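PDB 2C9K: pesticidal crystal protein Cry4Aa from Bacillus thuringiensis, which binds to midgut epithelial cells of insects and promotes their colloid-osmotic lysis, acting as a mosquito-larvicidal, pore-forming delta-endotoxin. Local coordinates for residues A[312-320]-A[330-341]; A[148-159]-A[239-248]. One frame throughout, in Å; residues are numbered along the deposited sequence.

Contact 1 (A[312-320]-A[330-341]); sequences FFTSHYNMF and KSSVFGNHNVTD
Lys330 crosses the face of Tyr317 with CE over the ring centre, 3.6 Å from the centroid, in a CH-pi contact, and its NZ makes a cation-pi contact 4.4 Å from the same centroid. The lysine reaches this far because CG stands anti to the backbone N (chi1 180°) and the chain stays extended to NZ. On the same face of the sheet, the sulfur of Met319 lies against the root of the lysine.

Hydrogen bonds join the arms of this antiparallel hairpin on either side of a shift in register and continue into the loop after residue 335. Near the turn, the Ser331 hydroxyl accepts Asn318 N along an almost straight N-H (OG-N 2.6 Å, 173°) and donates to Ser332 O, while Ser331 N returns a bond to Asn318 O, 2.7 Å away and in the carbonyl plane. Beyond the shift, Asn336 N meets Thr314 O from above the carbonyl plane at 3.2 Å; the pairing of His316 N with Phe334 O is less certain, because that oxygen is crowded in the model. The amide of Asn338 then takes over, its ND2 donating to Thr314 OG1 at 3.1 Å.

On the other face, the His316 and Phe334 rings are near parallel (planes at 24°) but slid apart, with Phe334 CD1 over the rim of the imidazole. The far ends of His316 and Asn318 both donate to Ile437 O of strand 432-440.

Ser331 thus supplies a hydroxyl where the register slips, and Asn338 adds an amide bond past the end of the strand, so side chains supplement the main-chain pairing of an outermost strand, while the lysine charge rests on an aromatic face.

Contact 2 (A[148-159]-A[239-248]); sequences NLHLTVLNQAVK and LVALFPNYDV
Leu151 sets its CD1 methyl over the centre of the Phe243 ring, 3.3 Å from the centroid and 11° off the normal, while Leu239 O and Val240 CA occupy the opposite face. The edge of the same ring meets the amide of Asn148. The CB of Leu151 lies over a face of Tyr246, so one leucine serves two aromatic rings.

Tyr246 stands against helix 140-164 and is held at both its hydroxyl and its backbone. Asn148 ND2 donates to Tyr246 OH at 2.7 Å, a bent bond (135°) with the oxygen tilted from the amide plane. Thr152 OG1, close by, donates to Asn148 O; a water modelled between Tyr246 OH and Thr152 OG1 lies too close to both for a bridge to be certain. Two turns along from Asn148, Asn155 ND2 donates to Tyr246 O at 2.6 Å; the oxygen lies in the amide plane, but the nitrogen sits above the carbonyl plane. With CG anti to the backbone N (chi1 172°), Asn155 directs its amide at the 3-10 segment.

Val248 extends the contact past Asn155, its CB 3.7 Å from Val158 CG1. Phe17 meets the Tyr246 ring edge-to-face, and helix 183-208 also packs on Leu151.

Two asparagines on one helix face therefore grip opposite ends of a buried tyrosine, giving polar partners to its hydroxyl and carbonyl as the chain leaves helix 222-240, the last helix of the pore-forming domain.

Overall arrangement
The contacts lie on opposite sides of the chain's centre, with centres 46 Å apart and nearest atoms about 23 Å apart, and share no helix or sheet. Contact 2 closes first along the chain: it joins helix 140-164 to the exit of helix 222-240 in the N-terminal helical domain, the pore-forming part of three-domain Cry toxins. Contact 1 follows in the second domain, pairing strands 313-322 and 329-335 at one margin of a four-stranded antiparallel sheet. Residues 239-248 thus lead from the helical bundle toward the beta-sheet domain, which in this family generally takes part in receptor recognition.

Contact 1 (A[312-320]-A[330-341])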
# COMPACT_ATOMS: atom_id res chain seq x y z
N PHE A 312 -6.76 33.75 3.29
CA PHE A 312 -6.47 32.34 3.43
C PHE A 312 -7.70 31.56 3.03
O PHE A 312 -8.77 32.13 2.82
CB PHE A 312 -6.04 32.01 4.87
CG PHE A 312 -7.04 32.42 5.92
CD1 PHE A 312 -8.27 31.79 6.02
CD2 PHE A 312 -6.73 33.44 6.82
CE1 PHE A 312 -9.19 32.16 7.01
CE2 PHE A 312 -7.64 33.81 7.81
CZ PHE A 312 -8.87 33.16 7.90
N PHE A 313 -7.55 30.25 2.88
CA PHE A 313 -8.67 29.44 2.49
C PHE A 313 -9.54 29.10 3.68
O PHE A 313 -9.14 28.42 4.63
CB PHE A 313 -8.19 28.19 1.75
CG PHE A 313 -7.58 28.50 0.42
CD1 PHE A 313 -6.26 28.15 0.14
CD2 PHE A 313 -8.31 29.18 -0.56
CE1 PHE A 313 -5.68 28.47 -1.08
CE2 PHE A 313 -7.74 29.50 -1.78
CZ PHE A 313 -6.42 29.15 -2.05
N THR A 314 -10.75 29.64 3.63
CA THR A 314 -11.74 29.47 4.66
C THR A 314 -12.16 28.03 4.84
O THR A 314 -12.21 27.52 5.96
CB THR A 314 -12.95 30.33 4.32
OG1 THR A 314 -12.82 31.59 4.99
CG2 THR A 314 -14.24 29.65 4.71
N SER A 315 -12.47 27.37 3.72
CA SER A 315 -12.94 25.99 3.74
C SER A 315 -12.61 25.30 2.42
O SER A 315 -11.99 25.91 1.54
CB SER A 315 -14.46 25.99 3.95
OG SER A 315 -15.07 26.87 3.02
N HIS A 316 -13.01 24.04 2.26
CA HIS A 316 -12.74 23.34 1.01
C HIS A 316 -13.55 22.06 0.86
O HIS A 316 -14.20 21.62 1.80
CB HIS A 316 -11.25 23.00 0.88
CG HIS A 316 -10.82 21.84 1.71
ND1 HIS A 316 -10.73 21.89 3.08
CD2 HIS A 316 -10.43 20.59 1.36
CE1 HIS A 316 -10.31 20.72 3.54
NE2 HIS A 316 -10.12 19.92 2.51
N TYR A 317 -13.51 21.49 -0.34
CA TYR A 317 -14.19 20.23 -0.61
C TYR A 317 -13.50 19.54 -1.79
O TYR A 317 -12.83 20.19 -2.59
CB TYR A 317 -15.70 20.45 -0.87
CG TYR A 317 -16.07 21.21 -2.12
CD1 TYR A 317 -16.00 20.60 -3.38
CD2 TYR A 317 -16.48 22.54 -2.05
CE1 TYR A 317 -16.32 21.30 -4.53
CE2 TYR A 317 -16.81 23.25 -3.20
CZ TYR A 317 -16.72 22.63 -4.44
OH TYR A 317 -17.02 23.34 -5.59
N ASN A 318 -13.64 18.22 -1.87
CA ASN A 318 -13.02 17.43 -2.94
C ASN A 318 -14.06 16.94 -3.93
O ASN A 318 -15.21 16.67 -3.56
CB ASN A 318 -12.33 16.19 -2.35
CG ASN A 318 -11.32 16.52 -1.27
OD1 ASN A 318 -10.16 16.80 -1.56
ND2 ASN A 318 -11.76 16.49 -0.02
N MET A 319 -13.64 16.81 -5.19
CA MET A 319 -14.49 16.27 -6.26
C MET A 319 -13.74 15.02 -6.72
O MET A 319 -12.55 15.08 -7.04
CB MET A 319 -14.64 17.27 -7.41
CG MET A 319 -15.62 18.43 -7.15
SD MET A 319 -17.33 17.89 -6.76
CE MET A 319 -17.90 17.32 -8.35
N PHE A 320 -14.42 13.88 -6.75
CA PHE A 320 -13.77 12.63 -7.11
C PHE A 320 -14.71 11.61 -7.76
O PHE A 320 -15.93 11.77 -7.74
CB PHE A 320 -13.16 12.02 -5.86
CG PHE A 320 -14.18 11.71 -4.80
CD1 PHE A 320 -14.74 10.44 -4.72
CD2 PHE A 320 -14.61 12.69 -3.92
CE1 PHE A 320 -15.71 10.15 -3.77
CE2 PHE A 320 -15.59 12.41 -2.97
CZ PHE A 320 -16.14 11.14 -2.89
N LYS A 330 -18.93 14.49 -4.79
CA LYS A 330 -18.39 15.62 -4.06
C LYS A 330 -18.25 15.27 -2.59
O LYS A 330 -19.08 14.55 -2.03
CB LYS A 330 -19.31 16.83 -4.24
CG LYS A 330 -18.85 18.08 -3.52
CD LYS A 330 -19.97 19.10 -3.50
CE LYS A 330 -19.57 20.37 -2.78
NZ LYS A 330 -20.69 21.36 -2.75
N SER A 331 -17.21 15.78 -1.95
CA SER A 331 -16.99 15.49 -0.54
C SER A 331 -17.68 16.51 0.33
O SER A 331 -18.44 17.36 -0.16
CB SER A 331 -15.50 15.52 -0.21
OG SER A 331 -15.04 16.86 -0.21
N SER A 332 -17.43 16.43 1.64
CA SER A 332 -18.03 17.39 2.57
C SER A 332 -17.27 18.68 2.41
O SER A 332 -16.19 18.70 1.83
CB SER A 332 -17.90 16.91 4.01
OG SER A 332 -18.74 15.80 4.26
N VAL A 333 -17.83 19.77 2.91
CA VAL A 333 -17.14 21.03 2.82
C VAL A 333 -16.50 21.22 4.18
O VAL A 333 -17.15 21.67 5.12
CB VAL A 333 -18.10 22.21 2.54
CG1 VAL A 333 -17.34 23.52 2.56
CG2 VAL A 333 -18.75 22.03 1.18
N PHE A 334 -15.23 20.83 4.30
CA PHE A 334 -14.53 20.99 5.56
C PHE A 334 -14.28 22.47 5.77
O PHE A 334 -14.46 23.27 4.85
CB PHE A 334 -13.20 20.22 5.53
CG PHE A 334 -13.33 18.80 5.07
CD1 PHE A 334 -13.35 18.49 3.72
CD2 PHE A 334 -13.43 17.76 5.99
CE1 PHE A 334 -13.47 17.17 3.28
CE2 PHE A 334 -13.56 16.44 5.56
CZ PHE A 334 -13.57 16.15 4.20
N GLY A 335 -13.87 22.85 6.98
CA GLY A 335 -13.60 24.25 7.27
C GLY A 335 -14.82 25.04 7.70
O GLY A 335 -15.86 24.48 8.05
N ASN A 336 -14.71 26.36 7.67
CA ASN A 336 -15.81 27.22 8.06
C ASN A 336 -16.21 28.08 6.88
O ASN A 336 -15.85 29.25 6.80
CB ASN A 336 -15.40 28.10 9.24
CG ASN A 336 -16.56 28.86 9.82
OD1 ASN A 336 -16.40 29.60 10.79
ND2 ASN A 336 -17.73 28.69 9.24
N HIS A 337 -16.96 27.49 5.96
CA HIS A 337 -17.41 28.16 4.74
C HIS A 337 -18.34 29.36 4.93
O HIS A 337 -19.49 29.21 5.34
CB HIS A 337 -18.12 27.14 3.84
CG HIS A 337 -18.54 27.70 2.51
ND1 HIS A 337 -19.66 27.28 1.84
CD2 HIS A 337 -17.96 28.64 1.72
CE1 HIS A 337 -19.77 27.93 0.70
NE2 HIS A 337 -18.75 28.76 0.60
N ASN A 338 -17.83 30.55 4.63
CA ASN A 338 -18.65 31.75 4.74
C ASN A 338 -19.61 31.62 3.56
O ASN A 338 -19.52 30.66 2.79
CB ASN A 338 -17.81 33.02 4.55
CG ASN A 338 -16.36 32.85 4.97
OD1 ASN A 338 -16.05 32.61 6.15
ND2 ASN A 338 -15.45 32.99 4.00
N VAL A 339 -20.53 32.57 3.40
CA VAL A 339 -21.48 32.50 2.29
C VAL A 339 -21.11 33.50 1.19
O VAL A 339 -21.69 33.49 0.11
CB VAL A 339 -22.91 32.81 2.77
CG1 VAL A 339 -23.91 32.49 1.67
CG2 VAL A 339 -23.21 32.01 4.04
N THR A 340 -20.12 34.34 1.49
CA THR A 340 -19.67 35.36 0.55
C THR A 340 -18.22 35.16 0.11
O THR A 340 -17.55 36.12 -0.25
CB THR A 340 -19.78 36.77 1.16
OG1 THR A 340 -18.89 36.87 2.28
CG2 THR A 340 -21.22 37.04 1.62
N ASP A 341 -17.74 33.92 0.15
CA ASP A 341 -16.35 33.63 -0.24
C ASP A 341 -16.20 33.16 -1.68
O ASP A 341 -17.14 32.67 -2.29
CB ASP A 341 -15.75 32.59 0.70
CG ASP A 341 -16.78 31.66 1.28
OD1 ASP A 341 -17.74 31.31 0.55
OD2 ASP A 341 -16.62 31.27 2.46

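Contact 2 (A[148-159]-A[239-248])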
# COMPACT_ATOMS: atom_id res chain seq x y z
N ASN A 148 11.79 -10.89 2.51
CA ASN A 148 11.50 -10.75 1.09
C ASN A 148 12.64 -11.35 0.28
O ASN A 148 12.41 -12.13 -0.65
CB ASN A 148 11.31 -9.27 0.72
CG ASN A 148 11.01 -9.07 -0.76
OD1 ASN A 148 11.81 -8.49 -1.49
ND2 ASN A 148 9.86 -9.56 -1.21
N LEU A 149 13.88 -11.00 0.62
CA LEU A 149 15.02 -11.57 -0.08
C LEU A 149 14.87 -13.08 0.01
O LEU A 149 14.97 -13.79 -0.99
CB LEU A 149 16.34 -11.13 0.57
CG LEU A 149 16.67 -9.66 0.40
CD1 LEU A 149 17.89 -9.28 1.23
CD2 LEU A 149 16.88 -9.38 -1.07
N HIS A 150 14.63 -13.56 1.23
CA HIS A 150 14.46 -14.98 1.45
C HIS A 150 13.41 -15.54 0.49
O HIS A 150 13.68 -16.49 -0.24
CB HIS A 150 14.03 -15.25 2.89
CG HIS A 150 14.03 -16.70 3.26
ND1 HIS A 150 14.58 -17.67 2.44
CD2 HIS A 150 13.56 -17.35 4.34
CE1 HIS A 150 14.44 -18.85 3.01
NE2 HIS A 150 13.83 -18.69 4.16
N LEU A 151 12.22 -14.95 0.49
CA LEU A 151 11.15 -15.42 -0.39
C LEU A 151 11.54 -15.40 -1.87
O LEU A 151 11.07 -16.24 -2.65
CB LEU A 151 9.88 -14.58 -0.18
CG LEU A 151 9.13 -14.77 1.14
CD1 LEU A 151 8.05 -13.71 1.29
CD2 LEU A 151 8.51 -16.17 1.17
N THR A 152 12.40 -14.46 -2.26
CA THR A 152 12.82 -14.33 -3.65
C THR A 152 13.70 -15.47 -4.16
O THR A 152 13.55 -15.92 -5.29
CB THR A 152 13.55 -13.00 -3.90
OG1 THR A 152 12.75 -11.92 -3.40
CG2 THR A 152 13.75 -12.79 -5.38
N VAL A 153 14.63 -15.93 -3.33
CA VAL A 153 15.49 -17.02 -3.75
C VAL A 153 14.70 -18.32 -3.79
O VAL A 153 14.92 -19.15 -4.65
CB VAL A 153 16.71 -17.19 -2.82
CG1 VAL A 153 17.46 -18.46 -3.17
CG2 VAL A 153 17.64 -15.99 -2.97
N LEU A 154 13.77 -18.49 -2.86
CA LEU A 154 12.95 -19.69 -2.85
C LEU A 154 12.05 -19.71 -4.09
O LEU A 154 11.93 -20.73 -4.77
CB LEU A 154 12.12 -19.76 -1.58
CG LEU A 154 12.94 -20.02 -0.32
CD1 LEU A 154 12.07 -19.87 0.92
CD2 LEU A 154 13.52 -21.43 -0.40
N ASN A 155 11.42 -18.58 -4.38
CA ASN A 155 10.54 -18.48 -5.55
C ASN A 155 11.38 -18.80 -6.76
O ASN A 155 10.92 -19.46 -7.69
CB ASN A 155 9.95 -17.06 -5.66
CG ASN A 155 9.20 -16.83 -6.97
OD1 ASN A 155 9.78 -16.49 -7.99
ND2 ASN A 155 7.88 -17.02 -6.93
N GLN A 156 12.62 -18.33 -6.74
CA GLN A 156 13.55 -18.56 -7.85
C GLN A 156 13.93 -20.04 -7.93
O GLN A 156 13.91 -20.63 -9.01
CB GLN A 156 14.79 -17.68 -7.66
CG GLN A 156 15.69 -17.62 -8.89
CD GLN A 156 16.30 -18.97 -9.25
OE1 GLN A 156 17.22 -19.45 -8.57
NE2 GLN A 156 15.79 -19.58 -10.31
N ALA A 157 14.27 -20.62 -6.78
CA ALA A 157 14.65 -22.02 -6.69
C ALA A 157 13.56 -22.89 -7.28
O ALA A 157 13.85 -23.80 -8.06
CB ALA A 157 14.89 -22.40 -5.23
N VAL A 158 12.32 -22.63 -6.90
CA VAL A 158 11.21 -23.41 -7.42
C VAL A 158 11.17 -23.31 -8.94
O VAL A 158 11.05 -24.31 -9.62
CB VAL A 158 9.88 -22.91 -6.84
CG1 VAL A 158 8.72 -23.54 -7.59
CG2 VAL A 158 9.79 -23.26 -5.37
N LYS A 159 11.28 -22.09 -9.45
CA LYS A 159 11.25 -21.87 -10.90
C LYS A 159 12.43 -22.57 -11.56
O LYS A 159 12.27 -23.26 -12.56
CB LYS A 159 11.31 -20.38 -11.22
CG LYS A 159 10.08 -19.59 -10.82
CD LYS A 159 10.25 -18.13 -11.22
CE LYS A 159 9.08 -17.26 -10.78
NZ LYS A 159 9.37 -15.84 -11.09
N LEU A 239 5.06 -4.39 1.09
CA LEU A 239 5.90 -5.50 0.69
C LEU A 239 5.19 -6.82 0.98
O LEU A 239 5.19 -7.74 0.16
CB LEU A 239 7.23 -5.40 1.44
CG LEU A 239 8.45 -6.17 0.92
CD1 LEU A 239 8.63 -5.96 -0.59
CD2 LEU A 239 9.68 -5.69 1.70
N VAL A 240 4.54 -6.92 2.14
CA VAL A 240 3.82 -8.12 2.53
C VAL A 240 2.63 -8.43 1.61
O VAL A 240 2.27 -9.59 1.42
CB VAL A 240 3.30 -7.99 3.98
CG1 VAL A 240 2.53 -9.25 4.39
CG2 VAL A 240 4.47 -7.74 4.92
N ALA A 241 2.02 -7.40 1.04
CA ALA A 241 0.87 -7.58 0.15
C ALA A 241 1.26 -8.24 -1.19
O ALA A 241 0.41 -8.81 -1.87
CB ALA A 241 0.20 -6.24 -0.11
N LEU A 242 2.53 -8.18 -1.55
CA LEU A 242 2.99 -8.78 -2.80
C LEU A 242 3.53 -10.21 -2.62
O LEU A 242 3.69 -10.94 -3.61
CB LEU A 242 4.08 -7.91 -3.42
CG LEU A 242 3.69 -6.45 -3.61
CD1 LEU A 242 4.91 -5.63 -4.04
CD2 LEU A 242 2.57 -6.34 -4.63
N PHE A 243 3.80 -10.60 -1.38
CA PHE A 243 4.33 -11.93 -1.08
C PHE A 243 3.59 -13.09 -1.75
O PHE A 243 4.20 -14.06 -2.21
CB PHE A 243 4.38 -12.15 0.43
CG PHE A 243 5.51 -11.43 1.13
CD1 PHE A 243 5.55 -11.35 2.52
CD2 PHE A 243 6.56 -10.87 0.40
CE1 PHE A 243 6.61 -10.73 3.17
CE2 PHE A 243 7.62 -10.25 1.05
CZ PHE A 243 7.65 -10.18 2.44
N PRO A 244 2.25 -13.01 -1.81
CA PRO A 244 1.48 -14.09 -2.43
C PRO A 244 1.86 -14.31 -3.88
O PRO A 244 1.61 -15.37 -4.43
CB PRO A 244 0.04 -13.62 -2.27
CG PRO A 244 0.09 -12.81 -1.02
CD PRO A 244 1.34 -12.00 -1.24
N ASN A 245 2.45 -13.30 -4.50
CA ASN A 245 2.85 -13.41 -5.90
C ASN A 245 4.03 -14.37 -6.01
O ASN A 245 4.31 -14.90 -7.08
CB ASN A 245 3.25 -12.04 -6.45
CG ASN A 245 2.11 -11.03 -6.40
OD1 ASN A 245 2.28 -9.87 -6.77
ND2 ASN A 245 0.94 -11.47 -5.93
N TYR A 246 4.74 -14.58 -4.90
CA TYR A 246 5.88 -15.48 -4.90
C TYR A 246 5.43 -16.93 -4.96
O TYR A 246 6.26 -17.82 -5.13
CB TYR A 246 6.75 -15.26 -3.66
CG TYR A 246 7.58 -13.99 -3.67
CD1 TYR A 246 8.51 -13.75 -4.69
CD2 TYR A 246 7.45 -13.03 -2.67
CE1 TYR A 246 9.28 -12.58 -4.71
CE2 TYR A 246 8.22 -11.87 -2.68
CZ TYR A 246 9.12 -11.64 -3.70
OH TYR A 246 9.85 -10.47 -3.73
N ASP A 247 4.13 -17.18 -4.80
CA ASP A 247 3.59 -18.54 -4.84
C ASP A 247 3.56 -19.05 -6.26
O ASP A 247 2.55 -18.95 -6.95
CB ASP A 247 2.18 -18.58 -4.24
CG ASP A 247 1.59 -20.00 -4.20
OD1 ASP A 247 0.80 -20.30 -3.27
OD2 ASP A 247 1.90 -20.82 -5.09
N VAL A 248 4.69 -19.59 -6.70
CA VAL A 248 4.82 -20.12 -8.05
C VAL A 248 3.65 -21.02 -8.43
O VAL A 248 3.33 -21.17 -9.61
CB VAL A 248 6.11 -20.92 -8.18
CG1 VAL A 248 6.19 -21.56 -9.55
CG2 VAL A 248 7.29 -20.01 -7.92
O HOH W 1 11.98 -9.91 -4.69